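Local coordinates for 6b protein (PDB 3AQ2) that disturbs the proliferation of plant cells as an Agrobacterium toxin with an ADP-ribosylation fold, probably acting on the host microRNA machinery, at residues V11-R16 and V198-C203; Q63-V68 and F134-M139. One frame throughout, in Å; residues are numbered along the deposited sequence.

Interaction 1 (V11-R16 and V198-C203); sequences VRDLRR and VALGSC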
loop_
_atom_site.group_PDB
_atom_site.type_symbol
_atom_site.label_atom_id
_atom_site.label_comp_id
_atom_site.label_asym_id
_atom_site.label_seq_id
_atom_site.Cartn_x
_atom_site.Cartn_y
_atom_site.Cartn_z
ATOM N N VAL A 11 13.389 -1.355 3.991
ATOM C CA VAL A 11 12.099 -0.773 4.406
ATOM C C VAL A 11 12.297 0.126 5.632
ATOM O O VAL A 11 13.070 -0.214 6.544
ATOM C CB VAL A 11 11.034 -1.869 4.687
ATOM C CG1 VAL A 11 11.366 -2.663 5.966
ATOM C CG2 VAL A 11 9.642 -1.261 4.765
ATOM N N ARG A 12 11.628 1.278 5.638
ATOM C CA ARG A 12 11.720 2.177 6.789
ATOM C C ARG A 12 10.687 1.714 7.807
ATOM O O ARG A 12 9.478 1.814 7.568
ATOM C CB ARG A 12 11.446 3.637 6.419
ATOM C CG ARG A 12 12.453 4.390 5.524
ATOM C CD ARG A 12 13.769 3.714 5.248
ATOM N NE ARG A 12 14.660 4.640 4.541
ATOM C CZ ARG A 12 15.672 4.265 3.761
ATOM N NH1 ARG A 12 15.938 2.974 3.567
ATOM N NH2 ARG A 12 16.415 5.190 3.159
ATOM N N ASP A 13 11.166 1.190 8.935
ATOM C CA ASP A 13 10.257 0.758 9.989
ATOM C C ASP A 13 9.972 1.946 10.905
ATOM O O ASP A 13 10.815 2.327 11.730
ATOM C CB ASP A 13 10.855 -0.414 10.767
ATOM C CG ASP A 13 9.904 -0.986 11.815
ATOM O OD1 ASP A 13 8.797 -0.443 12.024
ATOM O OD2 ASP A 13 10.290 -2.001 12.450
ATOM N N LEU A 14 8.793 2.544 10.727
ATOM C CA LEU A 14 8.433 3.766 11.440
ATOM C C LEU A 14 7.459 3.490 12.591
ATOM O O LEU A 14 6.823 4.417 13.103
ATOM C CB LEU A 14 7.835 4.802 10.471
ATOM C CG LEU A 14 8.724 5.128 9.268
ATOM C CD1 LEU A 14 8.033 6.128 8.328
ATOM C CD2 LEU A 14 10.094 5.637 9.721
ATOM N N ARG A 15 7.362 2.225 13.016
ATOM C CA ARG A 15 6.396 1.851 14.064
ATOM C C ARG A 15 6.617 2.532 15.419
ATOM O O ARG A 15 5.688 2.599 16.222
ATOM C CB ARG A 15 6.326 0.331 14.247
ATOM C CG ARG A 15 5.618 -0.392 13.117
ATOM C CD ARG A 15 5.656 -1.892 13.331
ATOM N NE ARG A 15 7.001 -2.424 13.130
ATOM C CZ ARG A 15 7.340 -3.700 13.305
ATOM N NH1 ARG A 15 6.429 -4.582 13.701
ATOM N NH2 ARG A 15 8.588 -4.091 13.094
ATOM N N ARG A 16 7.832 3.016 15.670
ATOM C CA ARG A 16 8.139 3.718 16.927
ATOM C C ARG A 16 8.156 5.226 16.734
ATOM O O ARG A 16 8.551 5.971 17.635
ATOM C CB ARG A 16 9.442 3.197 17.538
ATOM C CG ARG A 16 9.386 1.703 17.754
ATOM C CD ARG A 16 10.383 1.184 18.765
ATOM N NE ARG A 16 10.146 -0.242 19.001
ATOM C CZ ARG A 16 9.201 -0.736 19.804
ATOM N NH1 ARG A 16 8.391 0.071 20.480
ATOM N NH2 ARG A 16 9.069 -2.050 19.938
ATOM N N VAL A 198 7.706 0.876 0.883
ATOM C CA VAL A 198 8.532 2.033 1.214
ATOM C C VAL A 198 8.760 2.102 2.727
ATOM O O VAL A 198 9.902 2.212 3.195
ATOM C CB VAL A 198 7.916 3.345 0.700
ATOM C CG1 VAL A 198 8.788 4.544 1.117
ATOM C CG2 VAL A 198 7.750 3.281 -0.820
ATOM N N ALA A 199 7.668 2.022 3.476
ATOM C CA ALA A 199 7.722 2.134 4.930
ATOM C C ALA A 199 6.562 1.379 5.567
ATOM O O ALA A 199 5.569 1.068 4.900
ATOM C CB ALA A 199 7.680 3.606 5.346
ATOM N N LEU A 200 6.689 1.093 6.860
ATOM C CA LEU A 200 5.554 0.590 7.643
ATOM C C LEU A 200 5.452 1.410 8.927
ATOM O O LEU A 200 6.432 2.019 9.367
ATOM C CB LEU A 200 5.681 -0.910 7.954
ATOM C CG LEU A 200 6.763 -1.390 8.937
ATOM C CD1 LEU A 200 6.307 -2.651 9.666
ATOM C CD2 LEU A 200 8.106 -1.651 8.227
ATOM N N GLY A 201 4.259 1.450 9.513
ATOM C CA GLY A 201 4.098 2.230 10.731
ATOM C C GLY A 201 2.802 1.906 11.427
ATOM O O GLY A 201 2.075 0.989 11.024
ATOM N N SER A 202 2.551 2.657 12.495
ATOM C CA SER A 202 1.342 2.523 13.304
ATOM C C SER A 202 0.341 3.641 12.999
ATOM O O SER A 202 0.736 4.749 12.616
ATOM C CB SER A 202 1.728 2.579 14.780
ATOM O OG SER A 202 0.568 2.589 15.601
ATOM N N CYS A 203 -0.952 3.342 13.189
ATOM C CA CYS A 203 -2.026 4.326 13.085
ATOM C C CYS A 203 -2.422 4.890 14.450
ATOM O O CYS A 203 -3.290 5.754 14.539
ATOM C CB CYS A 203 -3.262 3.722 12.401
ATOM S SG CYS A 203 -2.891 3.192 10.726
HETATM O O HOH W 1 4.055 4.991 12.863
#
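Leu200 packs against a clasp formed by Asp13 and Arg15. Its CB leaves the strand on the face shared with Asp13, and chi1 of 70° sets CG between the backbone N and the carbonyl carbon, which brings CG to 3.8 Å from Asp13 OD1. There the chain forks. CD2 packs on Val11 CG2 at 3.8 Å and on Asp13 CA, while CD1 lies over one face of the Arg15 guanidinium, offset toward its rim, 3.5 Å from NE. Arg15 in turn holds Asp13 side-on: NE donates to OD1 and NH2 to OD2 (2.8 Å), both on the syn side but tilted out of the carboxylate plane. OD1 also takes the backbone N of Arg15, from the opposite face of its plane, closing an Asx turn. The backbones pair in parallel, with Arg12 N bonded to Val198 O, Leu200 N to Arg12 O, and Leu14 N to Leu200 O (2.8 Å). Water 1 joins Leu14 O to Ser202 N. On the face of Arg12 and Ala199, Leu14 CD1 meets Ala199 CB and the leucine packs against helix 20-38; Arg12 NH2 forms a salt bridge with Asp33 of that helix, and NH1 bonds Gln10 O. Strand 12-13 is an outer strand, beside 199-202, whose other neighbour is strand 133-137.

Interaction 2 (Q63-V68 and F134-M139); sequences QRLTYV and FLAILM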
loop_
_atom_site.group_PDB
_atom_site.type_symbol
_atom_site.label_atom_id
_atom_site.label_comp_id
_atom_site.label_asym_id
_atom_site.label_seq_id
_atom_site.Cartn_x
_atom_site.Cartn_y
_atom_site.Cartn_z
ATOM N N GLN A 63 5.096 9.887 -7.757
ATOM C CA GLN A 63 3.789 10.182 -7.202
ATOM C C GLN A 63 3.913 10.108 -5.697
ATOM O O GLN A 63 4.947 9.685 -5.185
ATOM C CB GLN A 63 2.721 9.211 -7.726
ATOM C CG GLN A 63 2.891 7.762 -7.274
ATOM C CD GLN A 63 1.851 6.823 -7.866
ATOM O OE1 GLN A 63 2.199 5.784 -8.445
ATOM N NE2 GLN A 63 0.573 7.183 -7.736
ATOM N N ARG A 64 2.873 10.549 -5.001
ATOM C CA ARG A 64 2.863 10.516 -3.548
ATOM C C ARG A 64 2.652 9.088 -3.067
ATOM O O ARG A 64 2.144 8.237 -3.805
ATOM C CB ARG A 64 1.763 11.429 -3.003
ATOM C CG ARG A 64 1.963 12.883 -3.374
ATOM C CD ARG A 64 0.824 13.756 -2.883
ATOM N NE ARG A 64 -0.450 13.373 -3.486
ATOM C CZ ARG A 64 -1.592 14.033 -3.310
ATOM N NH1 ARG A 64 -1.628 15.127 -2.555
ATOM N NH2 ARG A 64 -2.695 13.600 -3.900
ATOM N N LEU A 65 3.035 8.840 -1.821
ATOM C CA LEU A 65 2.740 7.573 -1.175
ATOM C C LEU A 65 1.239 7.358 -1.037
ATOM O O LEU A 65 0.466 8.316 -0.845
ATOM C CB LEU A 65 3.370 7.534 0.218
ATOM C CG LEU A 65 4.895 7.613 0.307
ATOM C CD1 LEU A 65 5.310 7.718 1.765
ATOM C CD2 LEU A 65 5.558 6.394 -0.355
ATOM N N THR A 66 0.832 6.101 -1.131
ATOM C CA THR A 66 -0.509 5.686 -0.695
ATOM C C THR A 66 -0.367 4.588 0.355
ATOM O O THR A 66 0.737 4.053 0.565
ATOM C CB THR A 66 -1.419 5.255 -1.866
ATOM O OG1 THR A 66 -0.770 4.234 -2.636
ATOM C CG2 THR A 66 -1.733 6.466 -2.773
ATOM N N TYR A 67 -1.477 4.247 0.996
ATOM C CA TYR A 67 -1.440 3.437 2.218
ATOM C C TYR A 67 -2.309 2.203 2.109
ATOM O O TYR A 67 -3.451 2.275 1.640
ATOM C CB TYR A 67 -1.834 4.305 3.433
ATOM C CG TYR A 67 -0.929 5.517 3.525
ATOM C CD1 TYR A 67 -1.279 6.732 2.935
ATOM C CD2 TYR A 67 0.307 5.423 4.158
ATOM C CE1 TYR A 67 -0.410 7.829 2.991
ATOM C CE2 TYR A 67 1.173 6.509 4.219
ATOM C CZ TYR A 67 0.813 7.701 3.634
ATOM O OH TYR A 67 1.669 8.783 3.708
ATOM N N VAL A 68 -1.750 1.069 2.522
ATOM C CA VAL A 68 -2.516 -0.173 2.638
ATOM C C VAL A 68 -2.570 -0.484 4.131
ATOM O O VAL A 68 -1.552 -0.746 4.760
ATOM C CB VAL A 68 -1.902 -1.349 1.832
ATOM C CG1 VAL A 68 -2.673 -2.631 2.091
ATOM C CG2 VAL A 68 -1.901 -1.018 0.333
ATOM N N PHE A 134 0.024 0.266 9.099
ATOM C CA PHE A 134 -0.041 0.535 7.660
ATOM C C PHE A 134 1.241 0.157 6.953
ATOM O O PHE A 134 2.322 0.124 7.551
ATOM C CB PHE A 134 -0.346 2.023 7.384
ATOM C CG PHE A 134 0.773 2.964 7.794
ATOM C CD1 PHE A 134 1.819 3.265 6.906
ATOM C CD2 PHE A 134 0.787 3.540 9.066
ATOM C CE1 PHE A 134 2.873 4.128 7.278
ATOM C CE2 PHE A 134 1.831 4.416 9.453
ATOM C CZ PHE A 134 2.872 4.706 8.570
ATOM N N LEU A 135 1.087 -0.097 5.660
ATOM C CA LEU A 135 2.185 -0.204 4.712
ATOM C C LEU A 135 2.080 1.014 3.797
ATOM O O LEU A 135 1.019 1.285 3.237
ATOM C CB LEU A 135 2.031 -1.491 3.883
ATOM C CG LEU A 135 1.981 -2.795 4.694
ATOM C CD1 LEU A 135 1.606 -3.968 3.798
ATOM C CD2 LEU A 135 3.310 -3.025 5.385
ATOM N N ALA A 136 3.165 1.766 3.668
ATOM C CA ALA A 136 3.218 2.889 2.736
ATOM C C ALA A 136 3.880 2.421 1.446
ATOM O O ALA A 136 4.979 1.847 1.468
ATOM C CB ALA A 136 3.971 4.059 3.368
ATOM N N ILE A 137 3.205 2.662 0.321
ATOM C CA ILE A 137 3.678 2.172 -0.966
ATOM C C ILE A 137 3.641 3.239 -2.041
ATOM O O ILE A 137 2.932 4.247 -1.912
ATOM C CB ILE A 137 2.830 0.970 -1.477
ATOM C CG1 ILE A 137 1.353 1.381 -1.680
ATOM C CG2 ILE A 137 3.010 -0.268 -0.561
ATOM C CD1 ILE A 137 0.568 0.365 -2.530
ATOM N N LEU A 138 4.432 3.012 -3.084
ATOM C CA LEU A 138 4.232 3.674 -4.362
ATOM C C LEU A 138 3.537 2.655 -5.257
ATOM O O LEU A 138 3.937 1.483 -5.325
ATOM C CB LEU A 138 5.570 4.119 -4.947
ATOM C CG LEU A 138 6.151 5.297 -4.160
ATOM C CD1 LEU A 138 7.638 5.425 -4.416
ATOM C CD2 LEU A 138 5.432 6.610 -4.497
ATOM N N MET A 139 2.452 3.086 -5.896
ATOM C CA MET A 139 1.609 2.167 -6.660
ATOM C C MET A 139 2.161 1.891 -8.059
ATOM O O MET A 139 2.752 2.771 -8.704
ATOM C CB MET A 139 0.196 2.736 -6.786
ATOM C CG MET A 139 -0.545 2.727 -5.462
ATOM S SD MET A 139 -2.165 3.503 -5.590
ATOM C CE MET A 139 -1.690 5.134 -6.156
HETATM O O HOH W 2 1.384 5.527 -4.547
#
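Thr66 and Ile137 face each other as an antiparallel hydrogen-bonded pair, Thr66 N donating to Ile137 O and Ile137 N to Thr66 O (2.8 Å). Val68 and Leu135 repeat the exchange two residues on. Between them, in the non-hydrogen-bonded pair, Tyr67 lays CE2 3.8 Å from Ala136 CB. Its ring presents an edge to the face of Phe134 in an offset T-shaped stack, with planes at 82° and centroids 5.7 Å apart. Phe134 carries CG between its backbone N and carbonyl carbon (chi1 67°), which sets the two side chains side by side, pointing the same way, with their rings turned nearly perpendicular. Thr66, Val68, Leu135 and Ile137 occupy the other face, where Val68 CG2 meets Ile137 CD1 at 4.0 Å. These two strands form one edge of the mixed four-stranded sheet in this ADP-ribosylation fold, strand 66-70 being outermost and 133-137 passing on to 199-202. Past the paired residues the chains are joined by side chains and water 2. Met139 crosses Thr66 at about a right angle, CG 3.2 Å from OG1 and CE 3.6 Å from CG2; its bend at chi3 (-58°) brings CE to that methyl. Water 2 donates to Arg64 O, accepts from Met139 N and also bonds Thr66 OG1. Leu65 CD2 meets Leu138 CG at 4.0 Å. In the next shell, Leu27 of helix 20-38 packs on Tyr67 and Ala136, and Leu84 lies against Val68, Leu135 and Ile137 on the opposite face.

Both interactions belong to one sheet: interaction 1 pairs its outer strand 12-13 with 199-202, interaction 2 joins 133-137 to the other outer strand, 66-70. The strands between them are joined by backbone hydrogen bonds, probably Ala136 N to Ala199 O (2.8 Å) and Phe134 N to Gly201 O, with a classic beta bulge where Val198 and Ala199 both face Ala136. The centre of interaction 2 lies about 4 Å from the centre of the chain, and the contact is almost wholly buried, with aliphatic, aromatic and thioether packing. Interaction 1, its centre about 12 Å from that of the chain, buries less surface and places an ionic clasp with an exposed aspartate at the border. Helix 20-38 packs against side chains from both.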